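Local coordinates for Lmo2241 protein (Listeria monocytogenes, PDB 4HAM) that probably binds DNA as a dimeric transcription regulator of the GntR family, through a winged helix-turn-helix domain, at residues A[115-118]-A[119-123]; A[99-102]-A[103-107]; A[20-23]-A[24-27]. All blocks are in the same frame, centred on the assembly; numbering follows the deposited sequence. Where two conformers were deposited one is given.

Interaction 1: A[115-118]-A[119-123]; sequences IHKL and ADEYS
Lys117 and Glu121 sit one helical turn apart on the outer face of helix 112-127, and their side chains cross at a slant. The touching is done by the lysine's methylenes: Glu121 OE2 lies 3.4 Å from Lys117 CE, whereas Lys117 NZ stays 4.1 Å from Glu121 OE2, too far for a salt bridge. The lysine has CG anti to the backbone N (chi1 175°), and bends at chi2 and chi4 leave CG and CE against Glu121 OE2 with NZ farther off. Glu121 runs out straight beyond CG, with OE1 passing 3.9 Å from Leu118 CD2.

Leu118 and Tyr122 form the next pair and lie side by side, pointing the same way. Leu118 CB is 4.2 Å from Tyr122 CE2, and the carbonyl oxygen Leu118 O stands over one face of the ring, 3.3 Å from Tyr122 CG. That same oxygen accepts the bond from Tyr122 N at 2.9 Å, with an N-H...O angle of 167°. On another face of the helix, His116 and Asp120 each bond to the other's counterpart in the second subunit, and Ala119 packs on Ile102 of that subunit. Lys117 and Glu121 thus probably attract each other only weakly, whereas the side-chain hydrogen bonds of His116 and Asp120 serve the dimer interface.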
loop_
_atom_site.group_PDB
_atom_site.type_symbol
_atom_site.label_atom_id
_atom_site.label_comp_id
_atom_site.label_asym_id
_atom_site.label_seq_id
_atom_site.Cartn_x
_atom_site.Cartn_y
_atom_site.Cartn_z
ATOM N N ILE A 115 -0.369 15.263 2.074
ATOM C CA ILE A 115 -0.718 14.079 1.298
ATOM C C ILE A 115 -1.114 14.418 -0.147
ATOM O O ILE A 115 -0.675 13.746 -1.079
ATOM C CB ILE A 115 -1.829 13.247 1.988
ATOM C CG1 ILE A 115 -1.291 12.628 3.275
ATOM C CG2 ILE A 115 -2.334 12.145 1.068
ATOM C CD1 ILE A 115 -2.370 11.992 4.143
ATOM N N HIS A 116 -1.920 15.464 -0.336
ATOM C CA HIS A 116 -2.259 15.906 -1.686
ATOM C C HIS A 116 -1.007 16.308 -2.465
ATOM O O HIS A 116 -0.895 16.024 -3.655
ATOM C CB HIS A 116 -3.247 17.076 -1.668
ATOM C CG HIS A 116 -4.643 16.683 -1.304
ATOM N ND1 HIS A 116 -5.371 15.765 -2.028
ATOM C CD2 HIS A 116 -5.446 17.080 -0.288
ATOM C CE1 HIS A 116 -6.557 15.609 -1.475
ATOM N NE2 HIS A 116 -6.631 16.399 -0.416
ATOM N N LYS A 117 -0.082 16.982 -1.786
ATOM C CA LYS A 117 1.173 17.424 -2.383
ATOM C C LYS A 117 2.001 16.226 -2.847
ATOM O O LYS A 117 2.497 16.200 -3.985
ATOM C CB LYS A 117 1.970 18.249 -1.369
ATOM C CG LYS A 117 3.359 18.661 -1.826
ATOM C CD LYS A 117 3.496 20.180 -1.867
ATOM C CE LYS A 117 4.925 20.623 -2.186
ATOM N NZ LYS A 117 5.681 21.045 -0.965
ATOM N N LEU A 118 2.154 15.246 -1.958
ATOM C CA LEU A 118 2.835 14.000 -2.292
ATOM C C LEU A 118 2.168 13.305 -3.473
ATOM O O LEU A 118 2.851 12.796 -4.365
ATOM C CB LEU A 118 2.850 13.042 -1.101
ATOM C CG LEU A 118 3.765 13.391 0.075
ATOM C CD1 LEU A 118 3.583 12.373 1.205
ATOM C CD2 LEU A 118 5.225 13.473 -0.363
ATOM N N ALA A 119 0.837 13.267 -3.479
ATOM C CA ALA A 119 0.137 12.571 -4.555
ATOM C C ALA A 119 0.421 13.229 -5.900
ATOM O O ALA A 119 0.668 12.549 -6.903
ATOM C CB ALA A 119 -1.358 12.511 -4.284
ATOM N N ASP A 120 0.402 14.555 -5.924
ATOM C CA ASP A 120 0.742 15.279 -7.141
ATOM C C ASP A 120 2.176 14.987 -7.581
ATOM O O ASP A 120 2.431 14.755 -8.756
ATOM C CB ASP A 120 0.549 16.779 -6.960
ATOM C CG ASP A 120 -0.898 17.214 -7.139
ATOM O OD1 ASP A 120 -1.637 16.571 -7.915
ATOM O OD2 ASP A 120 -1.291 18.210 -6.503
ATOM N N GLU A 121 3.109 15.008 -6.636
ATOM C CA GLU A 121 4.516 14.776 -6.948
ATOM C C GLU A 121 4.741 13.366 -7.509
ATOM O O GLU A 121 5.444 13.198 -8.497
ATOM C CB GLU A 121 5.381 15.014 -5.705
ATOM C CG GLU A 121 5.365 16.458 -5.247
ATOM C CD GLU A 121 6.097 16.684 -3.932
ATOM O OE1 GLU A 121 6.486 15.689 -3.279
ATOM O OE2 GLU A 121 6.277 17.863 -3.555
ATOM N N TYR A 122 4.135 12.365 -6.878
ATOM C CA TYR A 122 4.280 10.978 -7.329
ATOM C C TYR A 122 3.585 10.750 -8.666
ATOM O O TYR A 122 4.124 10.090 -9.565
ATOM C CB TYR A 122 3.734 10.012 -6.278
ATOM C CG TYR A 122 4.548 10.011 -5.010
ATOM C CD1 TYR A 122 5.876 10.422 -5.021
ATOM C CD2 TYR A 122 3.994 9.623 -3.803
ATOM C CE1 TYR A 122 6.631 10.431 -3.867
ATOM C CE2 TYR A 122 4.750 9.624 -2.636
ATOM C CZ TYR A 122 6.064 10.031 -2.673
ATOM O OH TYR A 122 6.826 10.044 -1.521
ATOM N N SER A 123 2.392 11.315 -8.794
ATOM C CA SER A 123 1.676 11.285 -10.055
ATOM C C SER A 123 2.529 11.855 -11.194
ATOM O O SER A 123 2.626 11.248 -12.265
ATOM C CB SER A 123 0.357 12.052 -9.946
ATOM O OG SER A 123 -0.297 12.083 -11.199
#

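Interaction 2: A[99-102]-A[103-107]; sequences KETI and LDLVY
Leu103 is the first residue of 103-107 to meet the preceding turn: its N donates to Lys99 O at 2.9 Å, and in the Glu100 conformer described its CD2 lies 4.0 Å from Glu100 OE1. In that conformer Glu100 folds at chi2 (-64°), and the two side chains run alongside each other. Glu100 OE1 is hydrogen-bonded to Gln21 of the second subunit.

Asp104 follows, with its N bonded to Glu100 O at 3.0 Å. The carboxylate turns back over this turn, and its CG sits 3.4 Å from Glu100 O. Asp104 OD1 makes a salt bridge with Lys24 of the second subunit and also accepts from Gln21 there; those partners probably offset the like charge of nearby Glu100.

Leu105 N reaches Thr101 O with a nearly straight bond, N-H...O 169°, while the leucine's CD1 comes 4.3 Å from Thr101 CG2. Thr101 turns its hydroxyl to the backbone, where OG1 bonds to Lys97 O. The branches of Val106 and Ile102 meet at an angle, their CG2 methyls 4.1 Å apart.

Tyr107 closes the helix, its N bonded to Leu103 O. Leu105 and Val106 both pack on Ile115 of the next helix, a helical hairpin with further faces against the second subunit, consistent with the four-helix bundle of this dimer.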
loop_
_atom_site.group_PDB
_atom_site.type_symbol
_atom_site.label_atom_id
_atom_site.label_comp_id
_atom_site.label_asym_id
_atom_site.label_seq_id
_atom_site.Cartn_x
_atom_site.Cartn_y
_atom_site.Cartn_z
ATOM N N LYS A 99 -6.484 3.655 1.124
ATOM C CA LYS A 99 -7.067 4.022 2.407
ATOM C C LYS A 99 -6.116 3.709 3.564
ATOM O O LYS A 99 -5.874 4.564 4.425
ATOM C CB LYS A 99 -8.431 3.354 2.621
ATOM C CG LYS A 99 -9.057 3.779 3.924
ATOM C CD LYS A 99 -10.532 3.459 3.994
ATOM C CE LYS A 99 -11.121 4.112 5.229
ATOM N NZ LYS A 99 -12.546 3.732 5.433
ATOM N N GLU A 100 -5.568 2.497 3.556
ATOM C CA GLU A 100 -4.671 2.051 4.611
ATOM C C GLU A 100 -3.402 2.910 4.665
ATOM O O GLU A 100 -2.900 3.224 5.745
ATOM C CB GLU A 100 -4.341 0.568 4.434
ATOM C CG GLU A 100 -5.545 -0.367 4.631
ATOM C CD GLU A 100 -6.103 -0.334 6.054
ATOM O OE1 GLU A 100 -5.347 -0.003 6.996
ATOM O OE2 GLU A 100 -7.302 -0.637 6.241
ATOM N N THR A 101 -2.914 3.309 3.495
ATOM C CA THR A 101 -1.707 4.116 3.394
ATOM C C THR A 101 -1.957 5.510 3.953
ATOM O O THR A 101 -1.129 6.066 4.679
ATOM C CB THR A 101 -1.233 4.226 1.936
ATOM O OG1 THR A 101 -1.001 2.908 1.421
ATOM C CG2 THR A 101 0.054 5.030 1.859
ATOM N N ILE A 102 -3.110 6.070 3.613
ATOM C CA ILE A 102 -3.504 7.355 4.172
ATOM C C ILE A 102 -3.631 7.290 5.697
ATOM O O ILE A 102 -3.157 8.187 6.399
ATOM C CB ILE A 102 -4.788 7.860 3.522
ATOM C CG1 ILE A 102 -4.481 8.302 2.083
ATOM C CG2 ILE A 102 -5.416 8.999 4.345
ATOM C CD1 ILE A 102 -5.700 8.640 1.278
ATOM N N LEU A 103 -4.251 6.231 6.213
ATOM C CA LEU A 103 -4.315 6.050 7.662
ATOM C C LEU A 103 -2.910 6.057 8.266
ATOM O O LEU A 103 -2.667 6.699 9.295
ATOM C CB LEU A 103 -5.038 4.757 8.021
ATOM C CG LEU A 103 -4.952 4.322 9.488
ATOM C CD1 LEU A 103 -5.574 5.365 10.416
ATOM C CD2 LEU A 103 -5.609 2.980 9.669
ATOM N N ASP A 104 -1.984 5.353 7.623
ATOM C CA ASP A 104 -0.624 5.263 8.157
ATOM C C ASP A 104 0.071 6.622 8.189
ATOM O O ASP A 104 0.683 6.990 9.192
ATOM C CB ASP A 104 0.217 4.241 7.388
ATOM C CG ASP A 104 -0.159 2.803 7.712
ATOM O OD1 ASP A 104 -0.982 2.579 8.629
ATOM O OD2 ASP A 104 0.382 1.891 7.052
ATOM N N LEU A 105 -0.030 7.367 7.094
ATOM C CA LEU A 105 0.540 8.702 7.025
ATOM C C LEU A 105 -0.087 9.633 8.078
ATOM O O LEU A 105 0.624 10.340 8.783
ATOM C CB LEU A 105 0.337 9.296 5.627
ATOM C CG LEU A 105 1.112 8.641 4.481
ATOM C CD1 LEU A 105 0.565 9.102 3.140
ATOM C CD2 LEU A 105 2.609 8.930 4.585
ATOM N N VAL A 106 -1.415 9.634 8.168
ATOM C CA VAL A 106 -2.107 10.503 9.118
ATOM C C VAL A 106 -1.691 10.176 10.551
ATOM O O VAL A 106 -1.430 11.082 11.346
ATOM C CB VAL A 106 -3.646 10.466 8.952
ATOM C CG1 VAL A 106 -4.318 11.251 10.080
ATOM C CG2 VAL A 106 -4.053 11.043 7.602
ATOM N N TYR A 107 -1.583 8.887 10.864
ATOM C CA TYR A 107 -1.114 8.481 12.174
ATOM C C TYR A 107 0.303 8.993 12.461
ATOM O O TYR A 107 0.629 9.355 13.592
ATOM C CB TYR A 107 -1.166 6.955 12.368
ATOM C CG TYR A 107 -0.588 6.587 13.707
ATOM C CD1 TYR A 107 -1.334 6.761 14.866
ATOM C CD2 TYR A 107 0.726 6.136 13.829
ATOM C CE1 TYR A 107 -0.802 6.479 16.105
ATOM C CE2 TYR A 107 1.266 5.841 15.083
ATOM C CZ TYR A 107 0.490 6.026 16.212
ATOM O OH TYR A 107 0.999 5.743 17.461
#

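Interaction 3: A[20-23]-A[24-27]; sequences VQKI and KEQV
Glu25 OE1 is gripped by three waters that tie it back to the preceding turn of helix 15-29. Water 1 donates to Glu25 OE1 at 2.5 Å and, more weakly, to Gln21 O. The other two bridge it to Lys22 NZ, the firmer of them donating to Glu25 OE1 at 2.6 Å and accepting from Lys22 NZ at 3.0 Å. There is no direct salt bridge: Lys22 NZ and Glu25 OE1 are 4.4 Å apart, and it is Lys22 CD that touches Glu25 OE1 as the side chains run alongside each other. Glu25 OE2 has its own partner in a salt bridge with Lys29.

Helix 15-29 falls within the GntR-family region, which folds as a winged helix-turn-helix. Val20 and Ile23 face inward there and pack against Leu62 of helix 52-64.

Gln21 and Lys24 also point the same way. In the conformer described, Lys24 leaves the backbone with chi1 near trans and bends at chi3 (-67°), and its NZ makes a weak bond of 3.3 Å to Gln21 OE1. Gln21 NE2 is hydrogen-bonded to Glu100 of the second subunit. Lys24 NZ is also bonded to Gln65 and makes a salt bridge with Asp104 of the second subunit. Further along, Gln26 lays its CG 3.3 Å from Lys22 O, and its amide NE2 donates to Ala3 O near the chain's start.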
loop_
_atom_site.group_PDB
_atom_site.type_symbol
_atom_site.label_atom_id
_atom_site.label_comp_id
_atom_site.label_asym_id
_atom_site.label_seq_id
_atom_site.Cartn_x
_atom_site.Cartn_y
_atom_site.Cartn_z
ATOM N N VAL A 20 7.762 -5.879 -11.953
ATOM C CA VAL A 20 6.357 -5.676 -12.320
ATOM C C VAL A 20 6.026 -4.180 -12.342
ATOM O O VAL A 20 5.432 -3.667 -13.293
ATOM C CB VAL A 20 5.403 -6.378 -11.332
ATOM C CG1 VAL A 20 3.935 -5.968 -11.601
ATOM C CG2 VAL A 20 5.580 -7.892 -11.410
ATOM N N GLN A 21 6.436 -3.470 -11.299
ATOM C CA GLN A 21 6.013 -2.072 -11.163
ATOM C C GLN A 21 6.731 -1.144 -12.138
ATOM O O GLN A 21 6.151 -0.167 -12.597
ATOM C CB GLN A 21 6.156 -1.573 -9.716
ATOM C CG GLN A 21 5.230 -2.287 -8.707
ATOM C CD GLN A 21 3.757 -1.959 -8.930
ATOM O OE1 GLN A 21 3.050 -2.669 -9.650
ATOM N NE2 GLN A 21 3.299 -0.869 -8.332
ATOM N N LYS A 22 7.985 -1.450 -12.469
ATOM C CA LYS A 22 8.712 -0.645 -13.444
ATOM C C LYS A 22 8.147 -0.814 -14.859
ATOM O O LYS A 22 8.008 0.161 -15.599
ATOM C CB LYS A 22 10.200 -0.984 -13.418
ATOM C CG LYS A 22 10.912 -0.412 -12.209
ATOM C CD LYS A 22 11.179 1.094 -12.380
ATOM C CE LYS A 22 11.970 1.631 -11.200
ATOM N NZ LYS A 22 12.370 3.060 -11.365
ATOM N N ILE A 23 7.809 -2.047 -15.218
ATOM C CA ILE A 23 7.181 -2.310 -16.507
ATOM C C ILE A 23 5.841 -1.585 -16.610
ATOM O O ILE A 23 5.553 -0.939 -17.621
ATOM C CB ILE A 23 7.004 -3.810 -16.766
ATOM C CG1 ILE A 23 8.362 -4.489 -16.900
ATOM C CG2 ILE A 23 6.164 -4.037 -18.036
ATOM C CD1 ILE A 23 9.207 -3.889 -17.971
ATOM N N LYS A 24 5.034 -1.690 -15.557
ATOM C CA LYS A 24 3.752 -0.989 -15.495
ATOM C C LYS A 24 3.922 0.529 -15.673
ATOM O O LYS A 24 3.192 1.167 -16.440
ATOM C CB LYS A 24 3.069 -1.286 -14.153
ATOM C CG LYS A 24 1.643 -0.782 -14.054
ATOM C CD LYS A 24 1.024 -1.023 -12.672
ATOM C CE LYS A 24 0.816 -2.506 -12.374
ATOM N NZ LYS A 24 0.079 -2.740 -11.089
ATOM N N GLU A 25 4.885 1.099 -14.955
ATOM C CA GLU A 25 5.172 2.538 -15.020
ATOM C C GLU A 25 5.625 2.955 -16.418
ATOM O O GLU A 25 5.264 4.022 -16.911
ATOM C CB GLU A 25 6.250 2.921 -13.988
ATOM C CG GLU A 25 6.372 4.434 -13.768
ATOM C CD GLU A 25 7.551 4.805 -12.876
ATOM O OE1 GLU A 25 8.193 3.890 -12.311
ATOM O OE2 GLU A 25 7.821 6.010 -12.733
ATOM N N GLN A 26 6.424 2.117 -17.059
ATOM C CA GLN A 26 6.863 2.416 -18.425
ATOM C C GLN A 26 5.707 2.392 -19.419
ATOM O O GLN A 26 5.701 3.153 -20.388
ATOM C CB GLN A 26 7.959 1.461 -18.865
ATOM C CG GLN A 26 9.287 1.759 -18.214
ATOM C CD GLN A 26 10.365 0.832 -18.677
ATOM O OE1 GLN A 26 10.172 0.057 -19.618
ATOM N NE2 GLN A 26 11.510 0.891 -18.018
ATOM N N VAL A 27 4.732 1.521 -19.183
ATOM C CA VAL A 27 3.520 1.544 -19.984
ATOM C C VAL A 27 2.777 2.847 -19.734
ATOM O O VAL A 27 2.365 3.518 -20.684
ATOM C CB VAL A 27 2.593 0.332 -19.703
ATOM C CG1 VAL A 27 1.258 0.506 -20.407
ATOM C CG2 VAL A 27 3.265 -0.957 -20.128
HETATM O O HOH W 1 7.795 1.758 -11.124
HETATM O O HOH W 2 10.725 4.256 -13.803
HETATM O O HOH W 3 9.717 3.868 -10.259
#

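Interactions 1 and 2 belong to consecutive helices of the bundle and meet directly: Ile115 CD1 packs 4.0 Å from Val106 CG2. Interaction 3 touches neither within the chain; it lies near the chain's centre in the winged helix-turn-helix domain, its centre about 24 Å from that of interaction 2. Yet across the dimer helix 15-29 of one subunit lies against 99-107 of the second. All three touch the second subunit, but interactions 2 and 3 are largely buried and interaction 1 only partly. Within the segments, interaction 2 pairs aliphatic branches, interaction 1 sets a leucine beside a tyrosine, and interaction 3 relies on waters and a weak lysine-glutamine bond.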